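Local coordinates for protein putative phosphomannomutase (Thermus thermophilus, PDB 1TUO) that probably acts as a magnesium-dependent phosphosugar mutase of the phosphohexose mutase family, isomerising sugar phosphates by moving the phosphate group, at residues F27-L32 with A61-R66. Residues are numbered along the deposited sequence; the frame is centred on the assembly and turned at random.
Sequences FTFATL and ADAFAR
Thr-28 OG1 receives the amide of Thr-31 (N to OG1 3.1 Å, fairly straight), an N-cap bond that starts helix 29-45 just where the carbonyl carbon of Thr-28 lies at the edge of the Phe-64 ring. Thr-28 stands between Phe-27 and Phe-29, whose rings form an aromatic cluster with Phe-64, a compact example of how a helix start and the residue before its cap can pack on a second helix through apolar contacts, these two segments sharing no hydrogen bond. Phe-64 is the middle ring. On one face it takes the edge of Phe-27 in a T-shaped pair, planes at 77°, with Phe-27 CE2 above its centre and 3.8 Å from Phe-64 CG; Phe-27 reaches it with CG anti to its own backbone N (chi1 -158°). Phe-29 covers the opposite face in an offset stack, planes 24° apart and centroids 4.2 Å, its CZ also meeting Ala-63 CB at 3.9 Å. A serine in place of Phe-29 would probably strip that face of Phe-64 and open a gap beside the Ala-63 methyl. Leu-32 comes in obliquely, CG 4.2 Å from Phe-64 CD2. On strand 115-122 of the first alpha/beta/alpha domain's mixed sheet, Leu-116 meets Phe-27 and Phe-64, while Val-118 touches Phe-27 and Leu-32.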
ATOM      1  N   PHE A  27     -16.600 -15.478   1.293  1.00 19.23           N
ATOM      2  CA  PHE A  27     -15.433 -15.797   2.111  1.00 18.69           C
ATOM      3  C   PHE A  27     -15.854 -16.551   3.365  1.00 18.31           C
ATOM      4  O   PHE A  27     -16.159 -15.949   4.395  1.00 20.02           O
ATOM      5  CB  PHE A  27     -14.675 -14.530   2.505  1.00 18.66           C
ATOM      6  CG  PHE A  27     -13.239 -14.786   2.876  1.00 19.78           C
ATOM      7  CD1 PHE A  27     -12.260 -14.844   1.891  1.00 20.59           C
ATOM      8  CD2 PHE A  27     -12.881 -15.039   4.190  1.00 19.96           C
ATOM      9  CE1 PHE A  27     -10.935 -15.159   2.222  1.00 22.42           C
ATOM     10  CE2 PHE A  27     -11.564 -15.355   4.530  1.00 19.59           C
ATOM     11  CZ  PHE A  27     -10.593 -15.413   3.541  1.00 21.07           C
ATOM     12  N   THR A  28     -15.871 -17.877   3.261  1.00 16.88           N
ATOM     13  CA  THR A  28     -16.261 -18.739   4.368  1.00 18.16           C
ATOM     14  C   THR A  28     -15.107 -19.665   4.737  1.00 18.47           C
ATOM     15  O   THR A  28     -14.104 -19.746   4.016  1.00 18.01           O
ATOM     16  CB  THR A  28     -17.455 -19.628   3.972  1.00 18.71           C
ATOM     17  OG1 THR A  28     -17.057 -20.482   2.888  1.00 19.11           O
ATOM     18  CG2 THR A  28     -18.637 -18.769   3.527  1.00 19.05           C
ATOM     19  N   PHE A  29     -15.239 -20.371   5.853  1.00 17.22           N
ATOM     20  CA  PHE A  29     -14.181 -21.298   6.232  1.00 18.16           C
ATOM     21  C   PHE A  29     -14.097 -22.399   5.177  1.00 19.69           C
ATOM     22  O   PHE A  29     -13.016 -22.923   4.895  1.00 19.97           O
ATOM     23  CB  PHE A  29     -14.437 -21.886   7.617  1.00 19.08           C
ATOM     24  CG  PHE A  29     -14.071 -20.954   8.732  1.00 18.42           C
ATOM     25  CD1 PHE A  29     -15.003 -20.067   9.260  1.00 18.75           C
ATOM     26  CD2 PHE A  29     -12.761 -20.916   9.213  1.00 17.92           C
ATOM     27  CE1 PHE A  29     -14.638 -19.152  10.251  1.00 21.85           C
ATOM     28  CE2 PHE A  29     -12.386 -20.006  10.200  1.00 18.81           C
ATOM     29  CZ  PHE A  29     -13.323 -19.122  10.720  1.00 19.89           C
ATOM     30  N   ALA A  30     -15.239 -22.739   4.587  1.00 18.39           N
ATOM     31  CA  ALA A  30     -15.272 -23.761   3.544  1.00 20.28           C
ATOM     32  C   ALA A  30     -14.437 -23.302   2.348  1.00 19.62           C
ATOM     33  O   ALA A  30     -13.661 -24.085   1.787  1.00 19.89           O
ATOM     34  CB  ALA A  30     -16.708 -24.017   3.108  1.00 21.56           C
ATOM     35  N   THR A  31     -14.596 -22.040   1.955  1.00 19.57           N
ATOM     36  CA  THR A  31     -13.824 -21.535   0.823  1.00 21.56           C
ATOM     37  C   THR A  31     -12.339 -21.383   1.165  1.00 20.77           C
ATOM     38  O   THR A  31     -11.453 -21.558   0.336  1.00 19.48           O
ATOM     39  CB  THR A  31     -14.398 -20.175   0.433  1.00 22.73           C
ATOM     40  OG1 THR A  31     -15.625 -20.370  -0.276  1.00 26.09           O
ATOM     41  CG2 THR A  31     -13.408 -19.430  -0.467  1.00 26.19           C
ATOM     42  N   LEU A  32     -12.091 -20.989   2.429  1.00 19.24           N
ATOM     43  CA  LEU A  32     -10.720 -20.865   2.910  1.00 19.55           C
ATOM     44  C   LEU A  32      -9.966 -22.201   2.816  1.00 20.52           C
ATOM     45  O   LEU A  32      -8.810 -22.268   2.431  1.00 19.39           O
ATOM     46  CB  LEU A  32     -10.778 -20.385   4.364  1.00 22.32           C
ATOM     47  CG  LEU A  32      -9.407 -20.057   4.957  1.00 24.26           C
ATOM     48  CD1 LEU A  32      -8.679 -21.300   5.478  1.00 25.25           C
ATOM     49  CD2 LEU A  32      -8.458 -19.388   3.960  1.00 24.63           C
ATOM     50  N   ALA A  61     -10.281 -12.665  11.154  1.00 16.69           N
ATOM     51  CA  ALA A  61      -9.056 -12.824  10.361  1.00 17.03           C
ATOM     52  C   ALA A  61      -8.096 -13.758  11.091  1.00 17.16           C
ATOM     53  O   ALA A  61      -7.400 -14.577  10.470  1.00 17.36           O
ATOM     54  CB  ALA A  61      -8.396 -11.469  10.120  1.00 17.06           C
ATOM     55  N   ASP A  62      -8.058 -13.630  12.414  1.00 17.32           N
ATOM     56  CA  ASP A  62      -7.201 -14.475  13.229  1.00 18.44           C
ATOM     57  C   ASP A  62      -7.621 -15.939  13.116  1.00 18.46           C
ATOM     58  O   ASP A  62      -6.782 -16.825  12.932  1.00 17.03           O
ATOM     59  CB  ASP A  62      -7.210 -13.999  14.698  1.00 20.51           C
ATOM     60  CG  ASP A  62      -8.613 -13.917  15.314  1.00 22.79           C
ATOM     61  OD1 ASP A  62      -9.637 -14.000  14.601  1.00 23.01           O
ATOM     62  OD2 ASP A  62      -8.678 -13.744  16.551  1.00 28.32           O
ATOM     63  N   ALA A  63      -8.924 -16.194  13.200  1.00 19.05           N
ATOM     64  CA  ALA A  63      -9.423 -17.564  13.094  1.00 17.92           C
ATOM     65  C   ALA A  63      -9.158 -18.160  11.709  1.00 17.86           C
ATOM     66  O   ALA A  63      -8.803 -19.338  11.588  1.00 17.76           O
ATOM     67  CB  ALA A  63     -10.921 -17.605  13.407  1.00 18.17           C
ATOM     68  N   PHE A  64      -9.332 -17.352  10.666  1.00 16.95           N
ATOM     69  CA  PHE A  64      -9.085 -17.823   9.306  1.00 16.63           C
ATOM     70  C   PHE A  64      -7.602 -18.138   9.136  1.00 15.80           C
ATOM     71  O   PHE A  64      -7.235 -19.114   8.482  1.00 15.62           O
ATOM     72  CB  PHE A  64      -9.511 -16.767   8.280  1.00 16.25           C
ATOM     73  CG  PHE A  64     -11.009 -16.684   8.062  1.00 16.81           C
ATOM     74  CD1 PHE A  64     -11.701 -15.512   8.328  1.00 16.91           C
ATOM     75  CD2 PHE A  64     -11.710 -17.769   7.547  1.00 18.74           C
ATOM     76  CE1 PHE A  64     -13.078 -15.419   8.079  1.00 18.19           C
ATOM     77  CE2 PHE A  64     -13.080 -17.684   7.299  1.00 19.54           C
ATOM     78  CZ  PHE A  64     -13.761 -16.505   7.564  1.00 18.52           C
ATOM     79  N   ALA A  65      -6.749 -17.305   9.727  1.00 15.67           N
ATOM     80  CA  ALA A  65      -5.306 -17.515   9.631  1.00 16.83           C
ATOM     81  C   ALA A  65      -4.876 -18.798  10.347  1.00 17.62           C
ATOM     82  O   ALA A  65      -4.003 -19.524   9.868  1.00 17.50           O
ATOM     83  CB  ALA A  65      -4.560 -16.313  10.212  1.00 17.30           C
ATOM     84  N   ARG A  66      -5.472 -19.071  11.499  1.00 17.38           N
ATOM     85  CA  ARG A  66      -5.135 -20.279  12.240  1.00 19.28           C
ATOM     86  C   ARG A  66      -5.582 -21.499  11.434  1.00 18.21           C
ATOM     87  O   ARG A  66      -4.878 -22.507  11.374  1.00 19.22           O
ATOM     88  CB  ARG A  66      -5.819 -20.277  13.614  1.00 18.95           C
ATOM     89  CG  ARG A  66      -5.265 -19.244  14.593  1.00 21.90           C
ATOM     90  CD  ARG A  66      -5.727 -19.529  16.022  1.00 25.40           C
ATOM     91  NE  ARG A  66      -7.177 -19.444  16.168  1.00 28.09           N
ATOM     92  CZ  ARG A  66      -7.849 -18.317  16.384  1.00 28.64           C
ATOM     93  NH1 ARG A  66      -7.204 -17.163  16.487  1.00 28.72           N
ATOM     94  NH2 ARG A  66      -9.170 -18.343  16.500  1.00 31.14           N
TER